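Esterase/lipase (Uncultured bacterium, PDB 3K6K) probably hydrolyses carboxylic ester bonds, as an esterase or lipase of the alpha/beta hydrolase fold related to hormone-sensitive lipase. Local coordinates at residues I71-Y85 with L102-S116. Numbering follows the deposited sequence.
Sequences IRQATDGAGAAHILY and LTTQLAKQSSATLWS
Strand 113-116 runs between two partners, antiparallel to strand 71-74, where Leu114 N donates to Gln73 O (2.7 Å), and parallel to strand 82-85, where Trp115 N donates to Ile83 O. On one side of the sheet the Trp115 indole meets Arg72 with a face and His82 with an edge. The aliphatic CD of Arg72 rests over its six-membered ring, 3.6 Å from the centroid, a CH-pi contact suited to a long side chain. At the indole edge, NE1 donates to His82 ND1 (3.0 Å, 162°) within both ring planes, consistent with an unprotonated ND1. A phenylalanine in place of Trp115 would probably leave ND1 without this donor and the imidazole freer to turn.

Helix 102-110 packs on the side carrying Gln73, Ile83, Leu114 and Tyr85. Thr103 suits two strands: its hydroxyl OG1 accepts from Gln73 NE2 (2.7 Å), while its methyl CG2 sits over the centre of the Tyr85 ring. Tyr85 carries CG anti to its backbone N (chi1 -165°), bringing a flat apolar face against Thr103 and its polar OH to a hydrogen bond with Asp156 OD1. Branched Ile83 packs CG1 on Ala112 CB (3.8 Å).

Strand 82-86, helix 96-110 and strand 113-117 form a beta-alpha-beta crossover of the alpha/beta hydrolase fold; helix 129-145 packs on His82 and Trp115, and strand 59-65 flanks Arg72.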
loop_
_atom_site.group_PDB
_atom_site.type_symbol
_atom_site.label_atom_id
_atom_site.label_comp_id
_atom_site.label_asym_id
_atom_site.label_seq_id
_atom_site.Cartn_x
_atom_site.Cartn_y
_atom_site.Cartn_z
ATOM N N ILE A 71 -27.326 -12.966 -4.577
ATOM C CA ILE A 71 -26.969 -14.352 -4.671
ATOM C C ILE A 71 -26.054 -14.659 -3.503
ATOM O O ILE A 71 -24.949 -14.117 -3.412
ATOM C CB ILE A 71 -26.265 -14.694 -6.003
ATOM C CG1 ILE A 71 -27.171 -14.405 -7.190
ATOM C CG2 ILE A 71 -25.737 -16.149 -6.001
ATOM C CD1 ILE A 71 -26.412 -14.614 -8.553
ATOM N N ARG A 72 -26.530 -15.516 -2.607
ATOM C CA ARG A 72 -25.769 -15.975 -1.475
ATOM C C ARG A 72 -24.962 -17.170 -1.929
ATOM O O ARG A 72 -25.457 -17.989 -2.728
ATOM C CB ARG A 72 -26.730 -16.349 -0.349
ATOM C CG ARG A 72 -26.063 -16.733 0.945
ATOM C CD ARG A 72 -27.041 -17.009 2.091
ATOM N NE ARG A 72 -27.505 -18.391 2.112
ATOM C CZ ARG A 72 -28.792 -18.726 2.116
ATOM N NH1 ARG A 72 -29.734 -17.768 2.121
ATOM N NH2 ARG A 72 -29.131 -20.017 2.132
ATOM N N GLN A 73 -23.727 -17.279 -1.431
ATOM C CA GLN A 73 -22.737 -18.198 -1.983
ATOM C C GLN A 73 -21.896 -18.744 -0.850
ATOM O O GLN A 73 -21.386 -17.973 0.011
ATOM C CB GLN A 73 -21.826 -17.465 -3.020
ATOM C CG GLN A 73 -22.570 -16.557 -3.993
ATOM C CD GLN A 73 -21.719 -15.780 -5.010
ATOM O OE1 GLN A 73 -22.169 -14.734 -5.518
ATOM N NE2 GLN A 73 -20.551 -16.291 -5.360
ATOM N N ALA A 74 -21.736 -20.057 -0.847
ATOM C CA ALA A 74 -21.012 -20.749 0.205
ATOM C C ALA A 74 -20.850 -22.254 -0.072
ATOM O O ALA A 74 -21.668 -22.882 -0.795
ATOM C CB ALA A 74 -21.721 -20.565 1.508
ATOM N N THR A 75 -19.843 -22.831 0.522
ATOM C CA THR A 75 -19.762 -24.241 0.671
ATOM C C THR A 75 -20.536 -24.724 1.899
ATOM O O THR A 75 -20.776 -24.017 2.834
ATOM C CB THR A 75 -18.318 -24.763 0.798
ATOM O OG1 THR A 75 -17.682 -24.197 1.940
ATOM C CG2 THR A 75 -17.556 -24.491 -0.391
ATOM N N ASP A 76 -20.915 -25.978 1.819
ATOM C CA ASP A 76 -21.297 -26.846 2.897
ATOM C C ASP A 76 -20.350 -26.706 4.094
ATOM O O ASP A 76 -20.752 -26.756 5.231
ATOM C CB ASP A 76 -21.240 -28.257 2.332
ATOM C CG ASP A 76 -21.890 -29.266 3.196
ATOM O OD1 ASP A 76 -21.316 -30.346 3.291
ATOM O OD2 ASP A 76 -22.952 -29.014 3.772
ATOM N N GLY A 77 -19.080 -26.534 3.847
ATOM C CA GLY A 77 -18.176 -26.389 4.960
ATOM C C GLY A 77 -17.953 -25.064 5.665
ATOM O O GLY A 77 -17.050 -24.970 6.440
ATOM N N ALA A 78 -18.769 -24.064 5.399
ATOM C CA ALA A 78 -18.472 -22.708 5.789
ATOM C C ALA A 78 -18.610 -22.376 7.242
ATOM O O ALA A 78 -19.582 -22.694 7.862
ATOM C CB ALA A 78 -19.246 -21.722 4.956
ATOM N N GLY A 79 -17.606 -21.672 7.741
ATOM C CA GLY A 79 -17.642 -21.028 9.050
ATOM C C GLY A 79 -18.714 -19.958 9.095
ATOM O O GLY A 79 -19.570 -19.907 8.226
ATOM N N ALA A 80 -18.672 -19.108 10.119
ATOM C CA ALA A 80 -19.761 -18.159 10.384
ATOM C C ALA A 80 -19.460 -16.731 9.925
ATOM O O ALA A 80 -20.245 -15.837 10.179
ATOM C CB ALA A 80 -20.137 -18.168 11.845
ATOM N N ALA A 81 -18.347 -16.531 9.236
ATOM C CA ALA A 81 -18.040 -15.246 8.588
ATOM C C ALA A 81 -18.992 -14.917 7.413
ATOM O O ALA A 81 -19.443 -15.803 6.688
ATOM C CB ALA A 81 -16.595 -15.255 8.121
ATOM N N HIS A 82 -19.311 -13.651 7.236
ATOM C CA HIS A 82 -20.074 -13.214 6.092
ATOM C C HIS A 82 -19.283 -12.164 5.357
ATOM O O HIS A 82 -18.654 -11.300 6.036
ATOM C CB HIS A 82 -21.389 -12.611 6.561
ATOM C CG HIS A 82 -22.258 -13.596 7.284
ATOM N ND1 HIS A 82 -23.247 -14.318 6.646
ATOM C CD2 HIS A 82 -22.222 -14.043 8.563
ATOM C CE1 HIS A 82 -23.808 -15.139 7.516
ATOM N NE2 HIS A 82 -23.209 -14.989 8.684
ATOM N N ILE A 83 -19.308 -12.238 4.005
ATOM C CA ILE A 83 -18.755 -11.238 3.126
ATOM C C ILE A 83 -19.928 -10.577 2.384
ATOM O O ILE A 83 -20.720 -11.242 1.710
ATOM C CB ILE A 83 -17.704 -11.812 2.047
ATOM C CG1 ILE A 83 -16.588 -12.641 2.712
ATOM C CG2 ILE A 83 -17.117 -10.661 1.217
ATOM C CD1 ILE A 83 -15.639 -13.366 1.751
ATOM N N LEU A 84 -20.039 -9.269 2.488
ATOM C CA LEU A 84 -21.065 -8.618 1.774
ATOM C C LEU A 84 -20.369 -7.991 0.562
ATOM O O LEU A 84 -19.568 -7.090 0.753
ATOM C CB LEU A 84 -21.676 -7.527 2.654
ATOM C CG LEU A 84 -22.733 -6.635 1.992
ATOM C CD1 LEU A 84 -23.780 -7.554 1.275
ATOM C CD2 LEU A 84 -23.413 -5.689 3.005
ATOM N N TYR A 85 -20.684 -8.479 -0.651
ATOM C CA TYR A 85 -19.966 -8.111 -1.885
ATOM C C TYR A 85 -20.725 -7.138 -2.837
ATOM O O TYR A 85 -21.885 -7.380 -3.180
ATOM C CB TYR A 85 -19.484 -9.362 -2.663
ATOM C CG TYR A 85 -18.447 -9.010 -3.710
ATOM C CD1 TYR A 85 -18.829 -8.553 -4.974
ATOM C CD2 TYR A 85 -17.064 -9.107 -3.418
ATOM C CE1 TYR A 85 -17.851 -8.170 -5.916
ATOM C CE2 TYR A 85 -16.099 -8.745 -4.329
ATOM C CZ TYR A 85 -16.489 -8.274 -5.587
ATOM O OH TYR A 85 -15.530 -7.891 -6.504
ATOM N N LEU A 102 -15.316 -14.385 -9.761
ATOM C CA LEU A 102 -14.505 -13.826 -8.725
ATOM C C LEU A 102 -15.029 -14.250 -7.316
ATOM O O LEU A 102 -14.245 -14.768 -6.509
ATOM C CB LEU A 102 -14.431 -12.323 -8.909
ATOM C CG LEU A 102 -13.743 -11.473 -7.819
ATOM C CD1 LEU A 102 -12.556 -12.149 -7.208
ATOM C CD2 LEU A 102 -13.308 -10.140 -8.410
ATOM N N THR A 103 -16.339 -14.063 -7.053
ATOM C CA THR A 103 -16.944 -14.171 -5.703
ATOM C C THR A 103 -17.079 -15.577 -5.167
ATOM O O THR A 103 -17.024 -15.795 -3.956
ATOM C CB THR A 103 -18.321 -13.472 -5.603
ATOM O OG1 THR A 103 -19.290 -14.119 -6.451
ATOM C CG2 THR A 103 -18.201 -12.011 -5.980
ATOM N N THR A 104 -17.239 -16.537 -6.071
ATOM C CA THR A 104 -17.262 -17.930 -5.666
ATOM C C THR A 104 -15.904 -18.332 -5.171
ATOM O O THR A 104 -15.801 -19.149 -4.241
ATOM C CB THR A 104 -17.728 -18.899 -6.796
ATOM O OG1 THR A 104 -16.937 -18.680 -7.967
ATOM C CG2 THR A 104 -19.239 -18.692 -7.131
ATOM N N GLN A 105 -14.856 -17.774 -5.771
ATOM C CA GLN A 105 -13.496 -18.007 -5.227
ATOM C C GLN A 105 -13.368 -17.335 -3.857
ATOM O O GLN A 105 -12.907 -17.956 -2.906
ATOM C CB GLN A 105 -12.356 -17.565 -6.189
ATOM C CG GLN A 105 -12.282 -18.282 -7.513
ATOM C CD GLN A 105 -11.940 -19.782 -7.371
ATOM O OE1 GLN A 105 -12.109 -20.597 -8.328
ATOM N NE2 GLN A 105 -11.461 -20.153 -6.192
ATOM N N LEU A 106 -13.814 -16.088 -3.724
ATOM C CA LEU A 106 -13.743 -15.435 -2.408
ATOM C C LEU A 106 -14.435 -16.352 -1.377
ATOM O O LEU A 106 -13.892 -16.596 -0.298
ATOM C CB LEU A 106 -14.301 -14.031 -2.479
ATOM C CG LEU A 106 -13.524 -13.065 -3.367
ATOM C CD1 LEU A 106 -14.297 -11.745 -3.573
ATOM C CD2 LEU A 106 -12.131 -12.821 -2.776
ATOM N N ALA A 107 -15.630 -16.862 -1.697
ATOM C CA ALA A 107 -16.386 -17.705 -0.745
ATOM C C ALA A 107 -15.647 -19.033 -0.344
ATOM O O ALA A 107 -15.467 -19.313 0.827
ATOM C CB ALA A 107 -17.798 -17.989 -1.293
ATOM N N LYS A 108 -15.222 -19.823 -1.324
ATOM C CA LYS A 108 -14.550 -21.056 -1.067
ATOM C C LYS A 108 -13.236 -20.908 -0.247
ATOM O O LYS A 108 -13.083 -21.555 0.804
ATOM C CB LYS A 108 -14.259 -21.767 -2.388
ATOM C CG LYS A 108 -13.589 -23.115 -2.229
ATOM C CD LYS A 108 -13.635 -23.849 -3.558
ATOM C CE LYS A 108 -13.052 -25.261 -3.473
ATOM N NZ LYS A 108 -14.081 -26.305 -3.060
ATOM N N GLN A 109 -12.313 -20.061 -0.731
ATOM C CA GLN A 109 -11.021 -19.822 -0.074
ATOM C C GLN A 109 -11.099 -19.046 1.261
ATOM O O GLN A 109 -10.124 -18.972 2.031
ATOM C CB GLN A 109 -10.092 -19.096 -1.024
ATOM C CG GLN A 109 -10.262 -19.518 -2.441
ATOM C CD GLN A 109 -8.997 -19.548 -3.210
ATOM O OE1 GLN A 109 -8.973 -19.195 -4.394
ATOM N NE2 GLN A 109 -7.920 -20.004 -2.565
ATOM N N SER A 110 -12.239 -18.471 1.566
ATOM C CA SER A 110 -12.329 -17.803 2.845
ATOM C C SER A 110 -13.245 -18.508 3.836
ATOM O O SER A 110 -13.448 -17.989 4.939
ATOM C CB SER A 110 -12.812 -16.381 2.630
ATOM O OG SER A 110 -14.069 -16.501 1.987
ATOM N N SER A 111 -13.802 -19.671 3.456
ATOM C CA SER A 111 -14.791 -20.420 4.295
ATOM C C SER A 111 -15.936 -19.522 4.810
ATOM O O SER A 111 -16.410 -19.656 5.953
ATOM C CB SER A 111 -14.117 -21.158 5.483
ATOM O OG SER A 111 -13.671 -22.467 5.133
ATOM N N ALA A 112 -16.366 -18.611 3.958
ATOM C CA ALA A 112 -17.364 -17.645 4.310
ATOM C C ALA A 112 -18.642 -17.853 3.491
ATOM O O ALA A 112 -18.677 -18.538 2.435
ATOM C CB ALA A 112 -16.825 -16.229 4.051
ATOM N N THR A 113 -19.685 -17.199 3.972
ATOM C CA THR A 113 -20.875 -17.052 3.223
ATOM C C THR A 113 -20.793 -15.678 2.597
ATOM O O THR A 113 -20.719 -14.668 3.281
ATOM C CB THR A 113 -22.115 -17.204 4.118
ATOM O OG1 THR A 113 -22.061 -18.483 4.774
ATOM C CG2 THR A 113 -23.394 -17.082 3.315
ATOM N N LEU A 114 -20.846 -15.631 1.280
ATOM C CA LEU A 114 -20.727 -14.370 0.604
ATOM C C LEU A 114 -22.101 -14.036 0.030
ATOM O O LEU A 114 -22.796 -14.908 -0.461
ATOM C CB LEU A 114 -19.639 -14.482 -0.462
ATOM C CG LEU A 114 -19.394 -13.277 -1.356
ATOM C CD1 LEU A 114 -17.904 -13.232 -1.807
ATOM C CD2 LEU A 114 -20.322 -13.364 -2.571
ATOM N N TRP A 115 -22.489 -12.777 0.082
ATOM C CA TRP A 115 -23.802 -12.332 -0.336
ATOM C C TRP A 115 -23.460 -11.301 -1.378
ATOM O O TRP A 115 -23.023 -10.221 -1.013
ATOM C CB TRP A 115 -24.495 -11.572 0.802
ATOM C CG TRP A 115 -24.727 -12.399 2.035
ATOM C CD1 TRP A 115 -23.795 -12.792 2.939
ATOM C CD2 TRP A 115 -25.985 -12.943 2.487
ATOM N NE1 TRP A 115 -24.375 -13.539 3.929
ATOM C CE2 TRP A 115 -25.723 -13.649 3.680
ATOM C CE3 TRP A 115 -27.313 -12.903 1.985
ATOM C CZ2 TRP A 115 -26.738 -14.343 4.399
ATOM C CZ3 TRP A 115 -28.331 -13.561 2.699
ATOM C CH2 TRP A 115 -28.033 -14.278 3.907
ATOM N N SER A 116 -23.643 -11.639 -2.653
ATOM C CA SER A 116 -23.319 -10.722 -3.724
ATOM C C SER A 116 -24.535 -9.895 -4.087
ATOM O O SER A 116 -25.553 -10.401 -4.626
ATOM C CB SER A 116 -22.690 -11.464 -4.926
ATOM O OG SER A 116 -22.359 -10.546 -5.969
HETATM O O HOH W 1 -17.929 -21.084 1.457
HETATM O O HOH W 2 -21.027 -18.155 7.135
HETATM O O HOH W 3 -22.632 -7.638 -6.367
#